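Local coordinates for protein ParA (Salmonella enterica subsp. enterica serovar Newport str. SL317, PDB 3EZF) that probably drives partition of a P1/P7-type plasmid as a P-loop ATPase and, in an ADP-dependent way, regulates transcription, probably through its winged helix-turn-helix domain, at residues P257-D260 with P261-L264; G213-A216 with S217-E221; Q90-I93 with D94-H98; R137-Q140 with D141-R144. One frame throughout, in Å; residues are numbered along the deposited sequence.

Overall arrangement
The four local contacts form two pairs on opposite sides of the chain's centre. Interactions 1 and 2, with centres about 10 Å apart, pack together in the ATPase fold, where Pro-261 CB lies 3.3 Å from Trp-219 CG, and both touch the second subunit; the loop of interaction 1 probably corresponds to switch II. Interactions 3 and 4, about 11 Å apart between centres, join the winged helix-turn-helix region to the ATPase fold: Val-92 CG1 meets Leu-143 CD1 at 3.7 Å. One sulfate, probably from the crystallisation liquor, lies beside Arg-137 of interaction 4 and about 4 Å from the Gln-90 side chain. About 41 Å separates the centres of interactions 1 and 3.

Interaction 1 (P257-D260 with P261-L264); sequences PHLD and PFLL
The ring of Phe-262 is met obliquely by one methyl of Leu-259, whose CD1 lies 3.5 Å from Phe-262 CD1 and almost as near the ring's CG. The second flat group is the carboxylate of Asp-260: Leu-264 CD2 sits over one of its faces, 3.5 Å from Asp-260 CG, and the two side chains run alongside each other in the same direction. The Phe-262 side chain starts beside its own backbone N (chi1 -66°), a turn that keeps the ring next to Leu-259 across the start of the helix.

These residues illustrate how a loop hands over to a helix. Asp-260 holds the N-cap position, yet its side chain makes no capping bond; its carbonyl instead closes the first turn, with Leu-264 N donating to Asp-260 O at 2.6 Å and an N-H...O angle of 162°. Pro-261 follows at the first helical position, where a proline is well tolerated because no backbone N-H is required there. Leu-263 points back at the loop, its CB 3.3 Å from Leu-259 O and its CD2 3.5 Å from Pro-257 O.

In P-loop ATPases of the ParA kind the loop after such a strand commonly corresponds to switch II, and its place at the subunit boundary is consistent with that. His-258 meets His-258 of the second subunit with nearly parallel rings. The turn links strand 250-254 to helix 261-267, with Ala-216 of helix 212-216 against Leu-259 and Phe-262, and helix 294-303 touching Asp-260 and Leu-264.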
loop_
_atom_site.group_PDB
_atom_site.type_symbol
_atom_site.label_atom_id
_atom_site.label_comp_id
_atom_site.label_asym_id
_atom_site.label_seq_id
_atom_site.Cartn_x
_atom_site.Cartn_y
_atom_site.Cartn_z
ATOM N N PRO A 257 -0.070 0.740 8.464
ATOM C CA PRO A 257 0.882 0.471 9.554
ATOM C C PRO A 257 1.413 1.723 10.264
ATOM O O PRO A 257 0.792 2.255 11.185
ATOM C CB PRO A 257 2.012 -0.278 8.849
ATOM C CG PRO A 257 1.372 -0.810 7.591
ATOM C CD PRO A 257 0.488 0.312 7.173
ATOM N N HIS A 258 2.598 2.144 9.834
ATOM C CA HIS A 258 3.298 3.320 10.341
ATOM C C HIS A 258 2.420 4.315 11.092
ATOM O O HIS A 258 2.760 4.732 12.205
ATOM C CB HIS A 258 3.961 4.011 9.163
ATOM C CG HIS A 258 3.364 3.617 7.850
ATOM N ND1 HIS A 258 3.546 2.365 7.295
ATOM C CD2 HIS A 258 2.530 4.278 7.016
ATOM C CE1 HIS A 258 2.851 2.274 6.183
ATOM N NE2 HIS A 258 2.221 3.421 5.985
ATOM N N LEU A 259 1.304 4.704 10.474
ATOM C CA LEU A 259 0.360 5.653 11.076
ATOM C C LEU A 259 0.312 5.435 12.584
ATOM O O LEU A 259 0.442 4.304 13.064
ATOM C CB LEU A 259 -1.042 5.447 10.491
ATOM C CG LEU A 259 -1.685 6.607 9.727
ATOM C CD1 LEU A 259 -1.808 7.784 10.668
ATOM C CD2 LEU A 259 -0.868 6.978 8.495
ATOM N N ASP A 260 0.153 6.504 13.345
ATOM C CA ASP A 260 0.086 6.326 14.778
ATOM C C ASP A 260 -1.184 6.941 15.310
ATOM O O ASP A 260 -2.077 6.227 15.748
ATOM C CB ASP A 260 1.303 6.941 15.482
ATOM C CG ASP A 260 2.199 5.891 16.141
ATOM O OD1 ASP A 260 2.950 6.270 17.076
ATOM O OD2 ASP A 260 2.165 4.704 15.723
ATOM N N PRO A 261 -1.308 8.275 15.251
ATOM C CA PRO A 261 -2.564 8.789 15.796
ATOM C C PRO A 261 -3.795 7.996 15.358
ATOM O O PRO A 261 -4.688 7.773 16.157
ATOM C CB PRO A 261 -2.572 10.243 15.338
ATOM C CG PRO A 261 -1.663 10.244 14.134
ATOM C CD PRO A 261 -0.571 9.329 14.531
ATOM N N PHE A 262 -3.842 7.544 14.112
ATOM C CA PHE A 262 -5.000 6.775 13.669
ATOM C C PHE A 262 -4.954 5.369 14.248
ATOM O O PHE A 262 -5.963 4.882 14.764
ATOM C CB PHE A 262 -5.067 6.720 12.135
ATOM C CG PHE A 262 -5.329 8.064 11.482
ATOM C CD1 PHE A 262 -5.286 8.201 10.098
ATOM C CD2 PHE A 262 -5.607 9.193 12.253
ATOM C CE1 PHE A 262 -5.516 9.435 9.497
ATOM C CE2 PHE A 262 -5.838 10.431 11.653
ATOM C CZ PHE A 262 -5.787 10.546 10.274
ATOM N N LEU A 263 -3.788 4.722 14.161
ATOM C CA LEU A 263 -3.596 3.369 14.705
ATOM C C LEU A 263 -3.940 3.371 16.198
ATOM O O LEU A 263 -4.724 2.547 16.671
ATOM C CB LEU A 263 -2.140 2.942 14.554
ATOM C CG LEU A 263 -1.788 1.486 14.247
ATOM C CD1 LEU A 263 -2.533 0.540 15.155
ATOM C CD2 LEU A 263 -2.131 1.211 12.798
ATOM N N LEU A 264 -3.329 4.309 16.921
ATOM C CA LEU A 264 -3.528 4.480 18.355
ATOM C C LEU A 264 -5.011 4.686 18.696
ATOM O O LEU A 264 -5.536 4.067 19.624
ATOM C CB LEU A 264 -2.704 5.674 18.860
ATOM C CG LEU A 264 -1.211 5.573 19.224
ATOM C CD1 LEU A 264 -1.071 4.969 20.590
ATOM C CD2 LEU A 264 -0.455 4.763 18.208
#

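Interaction 2 (G213-A216 with S217-E221); sequences GFVA and SQWRE. Unlike the reference sequence in segment 217-221: Arg-220 (reference Glu), Glu-221 (reference Asp).
Ser-217 N donates a nearly straight bond to Gly-213 O, at 3.2 Å and 170°, closing the last turn of helix 212-216. This is a helix-to-helix junction in the P-loop ATPase fold: one short helix ends, Gln-218 takes the N-cap position, and helix 219-226 begins. The Ser-217 hydroxyl folds back towards the same carbonyl, OG lying 3.1 Å from Gly-213 O, though whether it donates there is not settled. Trp-219 N donates to Ala-216 O at 2.6 Å, a link from the end of one helix to the start of the next.

The Trp-219 indole, with CG anti to the backbone N (chi1 -170°), reaches across to helix 177-182 and to Asn-265, while its NE1 is bound by the carbonyl of Gln-232. Phe-214 and Ser-217 turn instead to the second subunit, packing on its Met-297 and His-258. Val-215 crosses the indole obliquely and meets it at the edge, near the ring plane: its CG1 is 4.1 Å from both CE3 and CZ3 of Trp-219.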
loop_
_atom_site.group_PDB
_atom_site.type_symbol
_atom_site.label_atom_id
_atom_site.label_comp_id
_atom_site.label_asym_id
_atom_site.label_seq_id
_atom_site.Cartn_x
_atom_site.Cartn_y
_atom_site.Cartn_z
ATOM N N GLY A 213 -3.659 11.540 5.471
ATOM C CA GLY A 213 -2.278 11.246 5.811
ATOM C C GLY A 213 -1.638 12.513 6.351
ATOM O O GLY A 213 -0.931 12.504 7.358
ATOM N N PHE A 214 -1.892 13.621 5.670
ATOM C CA PHE A 214 -1.377 14.910 6.109
ATOM C C PHE A 214 -1.986 15.269 7.457
ATOM O O PHE A 214 -1.294 15.732 8.362
ATOM C CB PHE A 214 -1.691 15.971 5.053
ATOM C CG PHE A 214 -0.887 15.792 3.802
ATOM C CD1 PHE A 214 -1.220 14.804 2.879
ATOM C CD2 PHE A 214 0.295 16.499 3.620
ATOM C CE1 PHE A 214 -0.374 14.515 1.805
ATOM C CE2 PHE A 214 1.136 16.211 2.551
ATOM C CZ PHE A 214 0.805 15.220 1.645
ATOM N N VAL A 215 -3.285 15.031 7.586
ATOM C CA VAL A 215 -3.992 15.305 8.824
ATOM C C VAL A 215 -3.256 14.638 9.983
ATOM O O VAL A 215 -3.037 15.262 11.028
ATOM C CB VAL A 215 -5.453 14.764 8.768
ATOM C CG1 VAL A 215 -6.198 15.087 10.055
ATOM C CG2 VAL A 215 -6.178 15.350 7.580
ATOM N N ALA A 216 -2.871 13.374 9.795
ATOM C CA ALA A 216 -2.174 12.634 10.844
ATOM C C ALA A 216 -0.850 13.300 11.216
ATOM O O ALA A 216 -0.589 13.568 12.383
ATOM C CB ALA A 216 -1.933 11.201 10.400
ATOM N N SER A 217 -0.027 13.582 10.215
ATOM C CA SER A 217 1.270 14.210 10.425
ATOM C C SER A 217 1.228 15.434 11.322
ATOM O O SER A 217 2.275 15.964 11.691
ATOM C CB SER A 217 1.871 14.620 9.082
ATOM O OG SER A 217 1.926 13.515 8.197
ATOM N N GLN A 218 0.027 15.871 11.683
ATOM C CA GLN A 218 -0.139 17.056 12.497
ATOM C C GLN A 218 -1.277 16.860 13.486
ATOM O O GLN A 218 -1.811 17.818 14.047
ATOM C CB GLN A 218 -0.419 18.220 11.556
ATOM C CG GLN A 218 -0.553 19.577 12.195
ATOM C CD GLN A 218 -0.663 20.666 11.142
ATOM O OE1 GLN A 218 -1.366 20.504 10.127
ATOM N NE2 GLN A 218 0.032 21.787 11.370
ATOM N N TRP A 219 -1.620 15.599 13.719
ATOM C CA TRP A 219 -2.704 15.240 14.620
ATOM C C TRP A 219 -2.736 15.940 15.979
ATOM O O TRP A 219 -3.692 16.669 16.264
ATOM C CB TRP A 219 -2.749 13.716 14.823
ATOM C CG TRP A 219 -3.996 13.259 15.557
ATOM C CD1 TRP A 219 -4.072 12.840 16.856
ATOM C CD2 TRP A 219 -5.344 13.245 15.055
ATOM N NE1 TRP A 219 -5.374 12.566 17.191
ATOM C CE2 TRP A 219 -6.176 12.800 16.104
ATOM C CE3 TRP A 219 -5.927 13.558 13.819
ATOM C CZ2 TRP A 219 -7.563 12.671 15.964
ATOM C CZ3 TRP A 219 -7.302 13.431 13.675
ATOM C CH2 TRP A 219 -8.106 12.985 14.743
ATOM N N ARG A 220 -1.718 15.738 16.817
ATOM C CA ARG A 220 -1.730 16.360 18.153
ATOM C C ARG A 220 -2.020 17.840 18.122
ATOM O O ARG A 220 -2.879 18.355 18.815
ATOM C CB ARG A 220 -0.411 16.143 18.906
ATOM C CG ARG A 220 -0.456 16.747 20.306
ATOM C CD ARG A 220 0.539 16.126 21.269
ATOM N NE ARG A 220 1.854 16.763 21.233
ATOM C CZ ARG A 220 2.103 18.026 21.589
ATOM N NH1 ARG A 220 1.114 18.807 22.012
ATOM N NH2 ARG A 220 3.346 18.506 21.531
ATOM N N GLU A 221 -1.240 18.512 17.311
ATOM C CA GLU A 221 -1.336 19.928 17.069
ATOM C C GLU A 221 -2.837 20.357 16.839
ATOM O O GLU A 221 -3.375 21.288 17.481
ATOM C CB GLU A 221 -0.461 20.166 15.808
ATOM C CG GLU A 221 1.160 20.443 15.999
ATOM C CD GLU A 221 2.114 19.104 16.092
ATOM O OE1 GLU A 221 1.889 17.885 16.523
ATOM O OE2 GLU A 221 3.250 19.377 15.714
#

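Interaction 3 (Q90-I93 with D94-H98); sequences QNVI and DIYAH
Asp-94 is held by Gln-90 from two directions, an example of polar pairing laid over a helical turn. The turn belongs to helix 89-98, which follows directly on strand 87-88 of the two-stranded antiparallel sheet in the winged helix-turn-helix part. The Asp-94 backbone N donates to Gln-90 O at 2.7 Å, the ordinary i to i-4 link. Its carboxylate is reached by the Gln-90 amide, NE2 giving a weak bond to Asp-94 OD2 at 3.0 Å. The Gln-90 chain bends at chi2 (-57°) to bring the amide there, and the amide and carboxylate planes stand 54° apart. Asp-94 OD2 also receives the hydroxyl of Tyr-72, so the carboxylate links the helix to a neighbouring loop.

Val-92 carries the next layer. Its carbonyl accepts from Tyr-96 N at 3.0 Å and, weakly, from Ile-95 N. Its side chain lies alongside the tyrosine, both pointing the same way, with CG1 3.5 Å from Tyr-96 CE1. The phenol hydroxyl is bonded to the carbonyl of Pro-53, which fixes the far end of the ring.

Ile-93 completes the trio mainly through its backbone: Ala-97 N donates to Ile-93 O at 2.9 Å, and Ala-97 CB rests 3.4 Å from the same oxygen. The Ile-93 CA sits at the edge of the Tyr-96 ring, near its plane, while its side chain packs on Asp-146 and, through CD1, on Arg-137.

Helix 89-98 thus has a polar flank tied to Tyr-72 and an apolar flank on Val-92 and Tyr-96. The Tyr-72 hydroxyl and, weakly, the Gln-90 amide at OD2 would probably favour a charged carboxylate there.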
loop_
_atom_site.group_PDB
_atom_site.type_symbol
_atom_site.label_atom_id
_atom_site.label_comp_id
_atom_site.label_asym_id
_atom_site.label_seq_id
_atom_site.Cartn_x
_atom_site.Cartn_y
_atom_site.Cartn_z
ATOM N N GLN A 90 -34.267 -8.418 2.385
ATOM C CA GLN A 90 -35.172 -7.792 3.359
ATOM C C GLN A 90 -36.411 -8.617 3.576
ATOM O O GLN A 90 -36.894 -8.725 4.701
ATOM C CB GLN A 90 -35.597 -6.381 2.934
ATOM C CG GLN A 90 -34.975 -5.251 3.767
ATOM C CD GLN A 90 -35.247 -5.366 5.256
ATOM O OE1 GLN A 90 -34.376 -5.082 6.075
ATOM N NE2 GLN A 90 -36.451 -5.766 5.614
ATOM N N ASN A 91 -36.939 -9.172 2.492
ATOM C CA ASN A 91 -38.118 -10.032 2.568
ATOM C C ASN A 91 -37.825 -11.185 3.544
ATOM O O ASN A 91 -38.612 -11.449 4.463
ATOM C CB ASN A 91 -38.451 -10.585 1.178
ATOM C CG ASN A 91 -38.858 -9.497 0.198
ATOM O OD1 ASN A 91 -39.110 -9.761 -0.984
ATOM N ND2 ASN A 91 -38.925 -8.269 0.684
ATOM N N VAL A 92 -36.684 -11.849 3.336
ATOM C CA VAL A 92 -36.238 -12.945 4.183
ATOM C C VAL A 92 -36.104 -12.488 5.641
ATOM O O VAL A 92 -36.541 -13.187 6.564
ATOM C CB VAL A 92 -34.871 -13.494 3.713
ATOM C CG1 VAL A 92 -34.371 -14.591 4.676
ATOM C CG2 VAL A 92 -35.002 -14.047 2.304
ATOM N N ILE A 93 -35.480 -11.331 5.848
ATOM C CA ILE A 93 -35.312 -10.789 7.190
ATOM C C ILE A 93 -36.665 -10.486 7.804
ATOM O O ILE A 93 -36.872 -10.681 8.998
ATOM C CB ILE A 93 -34.496 -9.500 7.166
ATOM C CG1 ILE A 93 -33.060 -9.830 6.763
ATOM C CG2 ILE A 93 -34.571 -8.798 8.523
ATOM C CD1 ILE A 93 -32.210 -8.623 6.480
ATOM N N ASP A 94 -37.591 -10.004 6.987
ATOM C CA ASP A 94 -38.916 -9.698 7.491
ATOM C C ASP A 94 -39.716 -10.963 7.826
ATOM O O ASP A 94 -40.595 -10.932 8.693
ATOM C CB ASP A 94 -39.676 -8.817 6.495
ATOM C CG ASP A 94 -39.180 -7.377 6.492
ATOM O OD1 ASP A 94 -38.734 -6.880 7.551
ATOM O OD2 ASP A 94 -39.250 -6.735 5.432
ATOM N N ILE A 95 -39.416 -12.070 7.147
ATOM C CA ILE A 95 -40.106 -13.326 7.421
ATOM C C ILE A 95 -39.586 -13.834 8.751
ATOM O O ILE A 95 -40.348 -14.375 9.552
ATOM C CB ILE A 95 -39.833 -14.400 6.337
ATOM C CG1 ILE A 95 -40.749 -14.180 5.129
ATOM C CG2 ILE A 95 -40.043 -15.797 6.920
ATOM C CD1 ILE A 95 -40.474 -15.095 3.985
ATOM N N TYR A 96 -38.283 -13.663 8.978
ATOM C CA TYR A 96 -37.650 -14.097 10.227
ATOM C C TYR A 96 -38.192 -13.227 11.349
ATOM O O TYR A 96 -38.283 -13.658 12.510
ATOM C CB TYR A 96 -36.129 -13.924 10.175
ATOM C CG TYR A 96 -35.352 -15.074 9.589
ATOM C CD1 TYR A 96 -34.646 -14.928 8.402
ATOM C CD2 TYR A 96 -35.276 -16.296 10.254
ATOM C CE1 TYR A 96 -33.889 -15.973 7.890
ATOM C CE2 TYR A 96 -34.516 -17.358 9.752
ATOM C CZ TYR A 96 -33.823 -17.190 8.571
ATOM O OH TYR A 96 -33.077 -18.229 8.047
ATOM N N ALA A 97 -38.544 -11.992 11.003
ATOM C CA ALA A 97 -39.061 -11.061 11.997
ATOM C C ALA A 97 -40.504 -11.427 12.316
ATOM O O ALA A 97 -40.935 -11.385 13.475
ATOM C CB ALA A 97 -38.973 -9.633 11.481
ATOM N N HIS A 98 -41.253 -11.795 11.286
ATOM C CA HIS A 98 -42.632 -12.182 11.486
ATOM C C HIS A 98 -42.645 -13.449 12.344
ATOM O O HIS A 98 -43.484 -13.609 13.220
ATOM C CB HIS A 98 -43.280 -12.444 10.141
ATOM C CG HIS A 98 -44.696 -12.893 10.241
ATOM N ND1 HIS A 98 -45.232 -13.840 9.392
ATOM C CD2 HIS A 98 -45.684 -12.557 11.100
ATOM C CE1 HIS A 98 -46.486 -14.069 9.732
ATOM N NE2 HIS A 98 -46.785 -13.305 10.764
#

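Interaction 4 (R137-Q140 with D141-R144); sequences RVHQ and DLLR. With SO4 (sulfate ion), chain G.
His-139 and Leu-142 form the tight side of this turn, which ends helix 129-138 of the P-loop ATPase fold and leads towards strand 149-153. His-139 CB and Leu-142 CB are 3.4 Å apart. The leucine crosses the imidazole obliquely, Leu-142 CD1 lying 3.6 Å from His-139 CD2. His-139 is the first residue to leave helical geometry, and its CG, anti to the backbone N (chi1 -169°), brings the ring's edge up to the following residues, with Asp-141 C and Leu-142 N lying in its plane. Leu-143 lies under the turn's carbonyls, with CD2 3.5 Å from Arg-137 O, and packs against helix 89-98 of the winged helix-turn-helix part; Leu-142 faces helix 378-400. Arg-137 is buried and firmly held by a salt bridge to Asp-146 and by the Leu-147 carbonyl at NE, while NH2 adds a weak bond to O4 of a sulfate, an ion probably from the crystallisation liquor.

The looser side lies at partly exposed residues. A single water bridges the turn, donating to Gln-140 O at 3.1 Å and accepting from Arg-144 N at 3.0 Å. His-139 NE2 donates a weak bond to Asp-141 OD2 at 3.3 Å, with ring and carboxylate planes almost perpendicular (86°). Asp-141 would tend to favour a protonated imidazole, but Lys-389, its long and weak ion-pair partner, also packs on the ring and would oppose this, leaving at most a small net shift.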
loop_
_atom_site.group_PDB
_atom_site.type_symbol
_atom_site.label_atom_id
_atom_site.label_comp_id
_atom_site.label_asym_id
_atom_site.label_seq_id
_atom_site.Cartn_x
_atom_site.Cartn_y
_atom_site.Cartn_z
ATOM N N ARG A 137 -23.076 -9.847 6.206
ATOM C CA ARG A 137 -24.409 -9.302 5.987
ATOM C C ARG A 137 -25.366 -10.200 5.228
ATOM O O ARG A 137 -26.449 -10.517 5.715
ATOM C CB ARG A 137 -24.311 -7.953 5.263
ATOM C CG ARG A 137 -25.316 -6.926 5.730
ATOM C CD ARG A 137 -26.717 -7.197 5.226
ATOM N NE ARG A 137 -27.738 -6.718 6.169
ATOM C CZ ARG A 137 -28.897 -6.173 5.814
ATOM N NH1 ARG A 137 -29.196 -6.012 4.534
ATOM N NH2 ARG A 137 -29.766 -5.833 6.740
ATOM N N VAL A 138 -24.968 -10.614 4.037
ATOM C CA VAL A 138 -25.832 -11.424 3.207
ATOM C C VAL A 138 -25.679 -12.910 3.407
ATOM O O VAL A 138 -26.287 -13.687 2.680
ATOM C CB VAL A 138 -25.588 -11.123 1.726
ATOM C CG1 VAL A 138 -25.590 -9.621 1.495
ATOM C CG2 VAL A 138 -24.267 -11.725 1.285
ATOM N N HIS A 139 -24.881 -13.320 4.383
ATOM C CA HIS A 139 -24.678 -14.747 4.600
ATOM C C HIS A 139 -25.977 -15.535 4.663
ATOM O O HIS A 139 -27.028 -15.009 5.030
ATOM C CB HIS A 139 -23.893 -15.006 5.883
ATOM C CG HIS A 139 -23.424 -16.422 6.022
ATOM N ND1 HIS A 139 -22.257 -16.881 5.448
ATOM C CD2 HIS A 139 -23.963 -17.482 6.674
ATOM C CE1 HIS A 139 -22.094 -18.160 5.747
ATOM N NE2 HIS A 139 -23.115 -18.544 6.489
ATOM N N GLN A 140 -25.882 -16.812 4.307
ATOM C CA GLN A 140 -27.018 -17.728 4.305
ATOM C C GLN A 140 -27.665 -17.840 5.683
ATOM O O GLN A 140 -28.812 -17.434 5.878
ATOM C CB GLN A 140 -26.552 -19.121 3.867
ATOM C CG GLN A 140 -26.136 -19.226 2.413
ATOM C CD GLN A 140 -27.328 -19.426 1.501
ATOM O OE1 GLN A 140 -28.272 -18.641 1.520
ATOM N NE2 GLN A 140 -27.294 -20.484 0.701
ATOM N N ASP A 141 -26.913 -18.399 6.632
ATOM C CA ASP A 141 -27.408 -18.598 7.984
ATOM C C ASP A 141 -27.139 -17.442 8.909
ATOM O O ASP A 141 -27.039 -17.647 10.121
ATOM C CB ASP A 141 -26.798 -19.842 8.630
ATOM C CG ASP A 141 -25.964 -20.639 7.682
ATOM O OD1 ASP A 141 -26.471 -20.942 6.577
ATOM O OD2 ASP A 141 -24.814 -20.967 8.058
ATOM N N LEU A 142 -27.016 -16.239 8.362
ATOM C CA LEU A 142 -26.759 -15.087 9.204
ATOM C C LEU A 142 -27.790 -14.018 8.968
ATOM O O LEU A 142 -27.873 -13.075 9.747
ATOM C CB LEU A 142 -25.358 -14.534 8.951
ATOM C CG LEU A 142 -24.185 -14.958 9.855
ATOM C CD1 LEU A 142 -24.148 -16.451 10.073
ATOM C CD2 LEU A 142 -22.880 -14.489 9.217
ATOM N N LEU A 143 -28.578 -14.174 7.903
ATOM C CA LEU A 143 -29.634 -13.212 7.565
ATOM C C LEU A 143 -30.608 -13.012 8.723
ATOM O O LEU A 143 -31.148 -11.927 8.920
ATOM C CB LEU A 143 -30.413 -13.663 6.325
ATOM C CG LEU A 143 -29.712 -13.793 4.965
ATOM C CD1 LEU A 143 -30.737 -14.200 3.919
ATOM C CD2 LEU A 143 -29.089 -12.491 4.552
ATOM N N ARG A 144 -30.830 -14.065 9.489
ATOM C CA ARG A 144 -31.719 -14.009 10.643
ATOM C C ARG A 144 -31.226 -13.009 11.678
ATOM O O ARG A 144 -31.932 -12.705 12.639
ATOM C CB ARG A 144 -31.775 -15.378 11.304
ATOM C CG ARG A 144 -30.390 -15.956 11.530
ATOM C CD ARG A 144 -30.416 -17.056 12.554
ATOM N NE ARG A 144 -30.849 -16.535 13.846
ATOM C CZ ARG A 144 -30.874 -17.253 14.957
ATOM N NH1 ARG A 144 -30.488 -18.528 14.914
ATOM N NH2 ARG A 144 -31.282 -16.691 16.094
HETATM S S SO4 G . -30.690 -1.970 6.804
HETATM O O1 SO4 G . -31.966 -1.234 6.826
HETATM O O2 SO4 G . -30.408 -2.507 8.147
HETATM O O3 SO4 G . -29.603 -1.060 6.395
HETATM O O4 SO4 G . -30.782 -3.077 5.838
HETATM O O HOH W 1 -30.248 -16.789 8.500
#